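Local coordinates for NOL1/NOP2/sun family protein (Enterococcus faecium, PDB 3M4X) that probably methylates ribosomal RNA, as an RsmF-like enzyme that joins a Rossmann-type methyltransferase domain to a C-terminal PUA-like RNA-binding domain, at residues 353-356 / 357-361; 393-397 / 398-402; 439-443 / 444-448. All coordinates share one frame; numbering follows the deposited sequence.

Contact 1. Residues 353-356 / 357-361; sequences WEVP and ELAPS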
loop_
_atom_site.group_PDB
_atom_site.type_symbol
_atom_site.label_atom_id
_atom_site.label_comp_id
_atom_site.label_asym_id
_atom_site.label_seq_id
_atom_site.Cartn_x
_atom_site.Cartn_y
_atom_site.Cartn_z
ATOM N N TRP A 353 17.538 -3.925 -11.745
ATOM C CA TRP A 353 16.105 -3.875 -11.514
ATOM C C TRP A 353 15.404 -4.756 -12.506
ATOM O O TRP A 353 15.827 -4.883 -13.651
ATOM C CB TRP A 353 15.575 -2.449 -11.702
ATOM C CG TRP A 353 15.977 -1.511 -10.638
ATOM C CD1 TRP A 353 17.082 -0.710 -10.623
ATOM C CD2 TRP A 353 15.271 -1.249 -9.426
ATOM N NE1 TRP A 353 17.110 0.030 -9.464
ATOM C CE2 TRP A 353 16.010 -0.291 -8.708
ATOM C CE3 TRP A 353 14.089 -1.740 -8.864
ATOM C CZ2 TRP A 353 15.605 0.187 -7.471
ATOM C CZ3 TRP A 353 13.691 -1.264 -7.637
ATOM C CH2 TRP A 353 14.445 -0.315 -6.953
ATOM N N GLU A 354 14.301 -5.347 -12.078
ATOM C CA GLU A 354 13.466 -6.090 -12.998
ATOM C C GLU A 354 12.167 -5.328 -13.058
ATOM O O GLU A 354 11.466 -5.215 -12.051
ATOM C CB GLU A 354 13.237 -7.515 -12.498
ATOM C CG GLU A 354 12.269 -8.321 -13.350
ATOM C CD GLU A 354 12.077 -9.722 -12.824
ATOM O OE1 GLU A 354 12.943 -10.190 -12.057
ATOM O OE2 GLU A 354 11.059 -10.352 -13.169
ATOM N N VAL A 355 11.862 -4.796 -14.238
ATOM C CA VAL A 355 10.748 -3.879 -14.418
ATOM C C VAL A 355 9.636 -4.552 -15.205
ATOM O O VAL A 355 9.896 -5.214 -16.202
ATOM C CB VAL A 355 11.198 -2.620 -15.185
ATOM C CG1 VAL A 355 10.105 -1.567 -15.153
ATOM C CG2 VAL A 355 12.472 -2.071 -14.581
ATOM N N PRO A 356 8.386 -4.383 -14.757
ATOM C CA PRO A 356 7.270 -5.027 -15.445
ATOM C C PRO A 356 7.189 -4.562 -16.883
ATOM O O PRO A 356 7.552 -3.436 -17.211
ATOM C CB PRO A 356 6.053 -4.544 -14.660
ATOM C CG PRO A 356 6.590 -4.204 -13.323
ATOM C CD PRO A 356 7.936 -3.625 -13.583
ATOM N N GLU A 357 6.715 -5.442 -17.746
ATOM C CA GLU A 357 6.669 -5.132 -19.156
ATOM C C GLU A 357 5.643 -4.036 -19.407
ATOM O O GLU A 357 5.732 -3.316 -20.392
ATOM C CB GLU A 357 6.336 -6.388 -19.957
ATOM C CG GLU A 357 6.895 -6.364 -21.355
ATOM C CD GLU A 357 8.407 -6.316 -21.361
ATOM O OE1 GLU A 357 9.024 -6.958 -20.485
ATOM O OE2 GLU A 357 8.980 -5.637 -22.238
ATOM N N LEU A 358 4.683 -3.916 -18.492
ATOM C CA LEU A 358 3.596 -2.954 -18.596
ATOM C C LEU A 358 4.051 -1.528 -18.341
ATOM O O LEU A 358 3.348 -0.580 -18.678
ATOM C CB LEU A 358 2.494 -3.280 -17.581
ATOM C CG LEU A 358 1.388 -4.259 -17.943
ATOM C CD1 LEU A 358 0.759 -3.855 -19.264
ATOM C CD2 LEU A 358 1.949 -5.660 -18.013
ATOM N N ALA A 359 5.201 -1.368 -17.701
ATOM C CA ALA A 359 5.688 -0.024 -17.426
ATOM C C ALA A 359 5.877 0.730 -18.739
ATOM O O ALA A 359 6.445 0.195 -19.693
ATOM C CB ALA A 359 6.995 -0.071 -16.646
ATOM N N PRO A 360 5.386 1.975 -18.801
ATOM C CA PRO A 360 5.677 2.807 -19.969
ATOM C C PRO A 360 7.112 3.277 -19.840
ATOM O O PRO A 360 7.832 2.831 -18.945
ATOM C CB PRO A 360 4.737 4.013 -19.785
ATOM C CG PRO A 360 3.837 3.668 -18.653
ATOM C CD PRO A 360 4.587 2.701 -17.802
ATOM N N SER A 361 7.531 4.192 -20.696
ATOM C CA SER A 361 8.834 4.795 -20.491
ATOM C C SER A 361 8.778 5.668 -19.250
ATOM O O SER A 361 7.834 6.438 -19.062
ATOM C CB SER A 361 9.262 5.629 -21.694
ATOM O OG SER A 361 10.523 6.219 -21.437
#

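Contact 2. Residues 393-397 / 398-402; sequences KKIEN and IPCLP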
loop_
_atom_site.group_PDB
_atom_site.type_symbol
_atom_site.label_atom_id
_atom_site.label_comp_id
_atom_site.label_asym_id
_atom_site.label_seq_id
_atom_site.Cartn_x
_atom_site.Cartn_y
_atom_site.Cartn_z
ATOM N N LYS A 393 8.904 -16.533 -3.224
ATOM C CA LYS A 393 7.667 -17.243 -2.934
ATOM C C LYS A 393 7.858 -18.759 -2.834
ATOM O O LYS A 393 7.104 -19.441 -2.162
ATOM C CB LYS A 393 6.586 -16.894 -3.967
ATOM C CG LYS A 393 7.099 -16.158 -5.201
ATOM C CD LYS A 393 6.066 -15.166 -5.724
ATOM C CE LYS A 393 6.487 -14.577 -7.069
ATOM N NZ LYS A 393 5.455 -13.648 -7.616
ATOM N N LYS A 394 8.877 -19.270 -3.500
ATOM C CA LYS A 394 9.058 -20.701 -3.667
ATOM C C LYS A 394 10.369 -21.097 -3.004
ATOM O O LYS A 394 11.451 -20.958 -3.566
ATOM C CB LYS A 394 9.069 -21.062 -5.157
ATOM C CG LYS A 394 10.167 -20.346 -5.974
ATOM C CD LYS A 394 9.991 -18.821 -6.003
ATOM C CE LYS A 394 11.337 -18.101 -6.072
ATOM N NZ LYS A 394 11.192 -16.609 -6.125
ATOM N N ILE A 395 10.265 -21.573 -1.783
ATOM C CA ILE A 395 11.448 -21.807 -0.976
ATOM C C ILE A 395 12.128 -23.157 -1.286
ATOM O O ILE A 395 13.301 -23.359 -0.990
ATOM C CB ILE A 395 11.086 -21.626 0.512
ATOM C CG1 ILE A 395 11.571 -20.261 0.998
ATOM C CG2 ILE A 395 11.614 -22.747 1.359
ATOM C CD1 ILE A 395 11.245 -20.002 2.446
ATOM N N GLU A 396 11.391 -24.061 -1.917
ATOM C CA GLU A 396 11.936 -25.365 -2.293
ATOM C C GLU A 396 12.984 -25.259 -3.398
ATOM O O GLU A 396 13.796 -26.162 -3.575
ATOM C CB GLU A 396 10.823 -26.323 -2.741
ATOM C CG GLU A 396 9.937 -25.788 -3.862
ATOM C CD GLU A 396 8.679 -25.098 -3.335
ATOM O OE1 GLU A 396 8.779 -24.223 -2.438
ATOM O OE2 GLU A 396 7.581 -25.441 -3.819
ATOM N N ASN A 397 12.972 -24.138 -4.111
ATOM C CA ASN A 397 13.693 -24.004 -5.364
ATOM C C ASN A 397 15.060 -23.351 -5.247
ATOM O O ASN A 397 15.838 -23.389 -6.193
ATOM C CB ASN A 397 12.847 -23.184 -6.349
ATOM C CG ASN A 397 11.596 -23.917 -6.800
ATOM O OD1 ASN A 397 11.565 -25.147 -6.853
ATOM N ND2 ASN A 397 10.562 -23.161 -7.145
ATOM N N ILE A 398 15.338 -22.715 -4.115
ATOM C CA ILE A 398 16.566 -21.938 -3.964
ATOM C C ILE A 398 17.378 -22.396 -2.758
ATOM O O ILE A 398 16.834 -23.026 -1.858
ATOM C CB ILE A 398 16.256 -20.449 -3.767
ATOM C CG1 ILE A 398 15.488 -20.264 -2.462
ATOM C CG2 ILE A 398 15.458 -19.891 -4.956
ATOM C CD1 ILE A 398 14.980 -18.893 -2.296
ATOM N N PRO A 399 18.687 -22.075 -2.742
ATOM C CA PRO A 399 19.563 -22.398 -1.607
ATOM C C PRO A 399 19.131 -21.644 -0.350
ATOM O O PRO A 399 19.102 -20.405 -0.319
ATOM C CB PRO A 399 20.950 -21.923 -2.074
ATOM C CG PRO A 399 20.864 -21.906 -3.556
ATOM C CD PRO A 399 19.438 -21.460 -3.848
ATOM N N CYS A 400 18.778 -22.409 0.671
ATOM C CA CYS A 400 18.260 -21.862 1.911
ATOM C C CYS A 400 19.122 -22.264 3.087
ATOM O O CYS A 400 19.669 -23.361 3.124
ATOM C CB CYS A 400 16.846 -22.391 2.152
ATOM S SG CYS A 400 15.631 -21.716 1.048
ATOM N N LEU A 401 19.206 -21.384 4.069
ATOM C CA LEU A 401 19.885 -21.704 5.314
ATOM C C LEU A 401 18.900 -21.393 6.443
ATOM O O LEU A 401 18.721 -20.242 6.831
ATOM C CB LEU A 401 21.184 -20.889 5.400
ATOM C CG LEU A 401 22.073 -20.662 6.632
ATOM C CD1 LEU A 401 21.511 -21.200 7.943
ATOM C CD2 LEU A 401 23.459 -21.190 6.363
ATOM N N PRO A 402 18.217 -22.427 6.938
ATOM C CA PRO A 402 17.296 -22.272 8.063
ATOM C C PRO A 402 18.012 -21.713 9.297
ATOM O O PRO A 402 19.128 -22.138 9.596
ATOM C CB PRO A 402 16.845 -23.713 8.342
ATOM C CG PRO A 402 17.081 -24.455 7.055
ATOM C CD PRO A 402 18.319 -23.828 6.485
#

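Contact 3. Residues 439-443 / 444-448; sequences KQVKG and TVKNF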
loop_
_atom_site.group_PDB
_atom_site.type_symbol
_atom_site.label_atom_id
_atom_site.label_comp_id
_atom_site.label_asym_id
_atom_site.label_seq_id
_atom_site.Cartn_x
_atom_site.Cartn_y
_atom_site.Cartn_z
ATOM N N LYS A 439 25.618 -14.631 3.422
ATOM C CA LYS A 439 26.591 -15.247 2.542
ATOM C C LYS A 439 27.519 -16.153 3.348
ATOM O O LYS A 439 28.413 -15.693 4.056
ATOM C CB LYS A 439 27.374 -14.199 1.740
ATOM C CG LYS A 439 28.156 -14.811 0.570
ATOM C CD LYS A 439 29.201 -13.861 0.026
ATOM C CE LYS A 439 29.910 -14.469 -1.153
ATOM N NZ LYS A 439 30.983 -13.582 -1.661
ATOM N N GLN A 440 27.287 -17.452 3.238
ATOM C CA GLN A 440 28.033 -18.416 4.014
ATOM C C GLN A 440 29.438 -18.633 3.441
ATOM O O GLN A 440 29.612 -19.235 2.379
ATOM C CB GLN A 440 27.270 -19.726 4.087
ATOM C CG GLN A 440 27.961 -20.796 4.920
ATOM C CD GLN A 440 27.290 -22.126 4.756
ATOM O OE1 GLN A 440 26.896 -22.493 3.644
ATOM N NE2 GLN A 440 27.140 -22.860 5.853
ATOM N N VAL A 441 30.430 -18.126 4.161
ATOM C CA VAL A 441 31.809 -18.157 3.715
ATOM C C VAL A 441 32.685 -18.803 4.782
ATOM O O VAL A 441 33.019 -18.173 5.787
ATOM C CB VAL A 441 32.339 -16.737 3.431
ATOM C CG1 VAL A 441 33.730 -16.810 2.780
ATOM C CG2 VAL A 441 31.375 -15.980 2.545
ATOM N N LYS A 442 33.026 -20.070 4.571
ATOM C CA LYS A 442 33.940 -20.783 5.456
ATOM C C LYS A 442 33.420 -20.932 6.895
ATOM O O LYS A 442 34.159 -20.710 7.863
ATOM C CB LYS A 442 35.313 -20.104 5.447
ATOM C CG LYS A 442 36.455 -20.984 4.971
ATOM C CD LYS A 442 36.609 -20.975 3.456
ATOM C CE LYS A 442 37.877 -21.725 3.047
ATOM N NZ LYS A 442 38.150 -21.722 1.577
ATOM N N GLY A 443 32.151 -21.316 7.032
ATOM C CA GLY A 443 31.617 -21.718 8.324
ATOM C C GLY A 443 30.940 -20.601 9.096
ATOM O O GLY A 443 30.347 -20.829 10.150
ATOM N N THR A 444 31.049 -19.380 8.592
ATOM C CA THR A 444 30.346 -18.274 9.207
ATOM C C THR A 444 29.470 -17.566 8.178
ATOM O O THR A 444 29.909 -17.279 7.064
ATOM C CB THR A 444 31.300 -17.251 9.847
ATOM O OG1 THR A 444 31.734 -16.312 8.855
ATOM C CG2 THR A 444 32.499 -17.942 10.491
ATOM N N VAL A 445 28.226 -17.296 8.559
ATOM C CA VAL A 445 27.292 -16.565 7.709
ATOM C C VAL A 445 27.521 -15.057 7.818
ATOM O O VAL A 445 27.317 -14.466 8.877
ATOM C CB VAL A 445 25.841 -16.912 8.088
ATOM C CG1 VAL A 445 24.855 -16.211 7.173
ATOM C CG2 VAL A 445 25.643 -18.417 8.035
ATOM N N LYS A 446 27.945 -14.441 6.718
ATOM C CA LYS A 446 28.189 -13.005 6.689
ATOM C C LYS A 446 26.891 -12.230 6.496
ATOM O O LYS A 446 25.947 -12.722 5.881
ATOM C CB LYS A 446 29.196 -12.640 5.596
ATOM C CG LYS A 446 30.598 -13.180 5.851
ATOM C CD LYS A 446 31.618 -12.506 4.949
ATOM C CE LYS A 446 32.985 -12.475 5.614
ATOM N NZ LYS A 446 33.806 -11.351 5.096
ATOM N N ASN A 447 26.863 -11.005 7.007
ATOM C CA ASN A 447 25.604 -10.303 7.198
ATOM C C ASN A 447 25.210 -9.336 6.092
ATOM O O ASN A 447 25.931 -8.381 5.795
ATOM C CB ASN A 447 25.601 -9.579 8.543
ATOM C CG ASN A 447 24.268 -8.942 8.838
ATOM O OD1 ASN A 447 23.847 -8.021 8.145
ATOM N ND2 ASN A 447 23.580 -9.450 9.846
ATOM N N PHE A 448 24.048 -9.583 5.496
ATOM C CA PHE A 448 23.519 -8.676 4.490
ATOM C C PHE A 448 22.133 -8.131 4.808
ATOM O O PHE A 448 21.355 -7.786 3.910
ATOM C CB PHE A 448 23.617 -9.299 3.101
ATOM C CG PHE A 448 25.020 -9.332 2.598
ATOM C CD1 PHE A 448 25.862 -10.373 2.934
ATOM C CD2 PHE A 448 25.525 -8.279 1.862
ATOM C CE1 PHE A 448 27.166 -10.384 2.513
ATOM C CE2 PHE A 448 26.839 -8.288 1.434
ATOM C CZ PHE A 448 27.657 -9.343 1.760
#

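Contact 1. Residues 353-356 / 357-361
A359 meets both P356 and V355 as the chain leaves strand 351-355 and turns sharply aside. The polar part of the contact is one backbone hydrogen bond, from A359 N to P356 O at 3.2 Å. It is fairly straight at hydrogen, with an N-H...O angle of 156°, but the donor stands well above the carbonyl plane instead of approaching along an oxygen lone pair. L358 N lies equally near that oxygen but is poorly directed for bonding. This is a type I beta turn with P356 and A359 at its ends and E357 and L358 at its corners, and it ends the second strand of the four-stranded antiparallel sheet that belongs to the first C-terminal domain of the RsmF family. The apolar part of the contact rests on V355. With chi1 at -170°, CG1 lies anti to the backbone N and reaches A359 CB at 3.8 Å. The same A359 CB sits 3.5 Å from P356 O, which therefore has the alanine's amide and methyl close by together. E357 touches back through its base alone: CB lies 3.7 Å from P356 C, while the chain bends at chi2 (63°), and the side chain also touches R344. P356 and L358 pack on L132 of strand 132-136, in the Rossmann-type sheet, and P360 rests on F175.

Contact 2. Residues 393-397 / 398-402
From I395 to N397 the backbone takes helical angles without the regular helical bonds; at I398 it straightens, and by C400 it has entered strand 400-403. The change of direction brings the oxygens I395 O and I398 O to 3.7 Å, two acceptors that cannot bond to each other, and sets C400 back over I395. There C400 SG lies 3.5 Å from I395 O. Its apolar neighbour is the short branch of the isoleucine, I395 CG2, at 4.2 Å. The bend leads into an outermost strand of the mixed five-stranded sheet that also holds the strands of the PUA-like domain: L401 bonds through its backbone to L427 and V429 of the parallel strand 426-430. I398 fills the inside of the bend. Its chi1 of 64° places CG1 between the backbone N and carbonyl carbon, a crowded position that turns this branch back under the preceding residues, where CG1 comes 4.1 Å from I395 O and 4.2 Å from K394 O. The other branch, CG2, stays beside its own peptide, 3.5 Å from N397 C. I398 is buried, packing also on F337 and L427, and I395 shares L427 with it.

Contact 3. Residues 439-443 / 444-448
K446 leans across the hairpin onto the strand that contains K439. Its CB sits 3.5 Å from K439 O, and CG follows at 3.8 Å from the same oxygen; CD then passes V441 CG2 at 4.2 Å, before CE and NZ run outward, away from the hairpin. Because CG lies anti to the carbonyl carbon (chi1 -66°) and the chain stays extended beyond it, the lysine crosses diagonally from its cross-strand partner K439 toward V441. The backbones of K439 and K446 form an antiparallel hydrogen-bonded pair, with K446 N to K439 O at 3.0 Å and K439 N to K446 O at 3.1 Å. Nearer the turn, V441 N bonds to T444 O at 3.1 Å. K442 and G443, both with positive phi, make the tight two-residue link of a type I′ turn. F448 comes in beyond K446, its CE1 3.9 Å from K439 CB, and stands edge-to-face with W425. Q440 and V445 occupy the opposite, buried face. The hairpin therefore has one buried face and one from which the amines of K439 and K446 project, a distribution of charge consistent with RNA binding by a PUA-like domain.

Overall arrangement
Along the chain the three contacts follow in series; none nests in or crosses another. Contact 1 turns the chain out of strand 351-355, where the first C-terminal domain lies against the Rossmann-type sheet. After strands 367-370, 372-378 and 381-384 and helix 386-390, contact 2 bends the chain into strand 400-403, about 26 Å from contact 1 between centres, with no touch. Contact 3 closes the hairpin of strands 433-441 and 444-447 in the same sheet as strand 400-403. Contacts 2 and 3 meet directly: L401 CD2 packs 3.9 Å from V445 CG2 and 4.1 Å from Q440 NE2, tying the entering strand to the buried side of the hairpin.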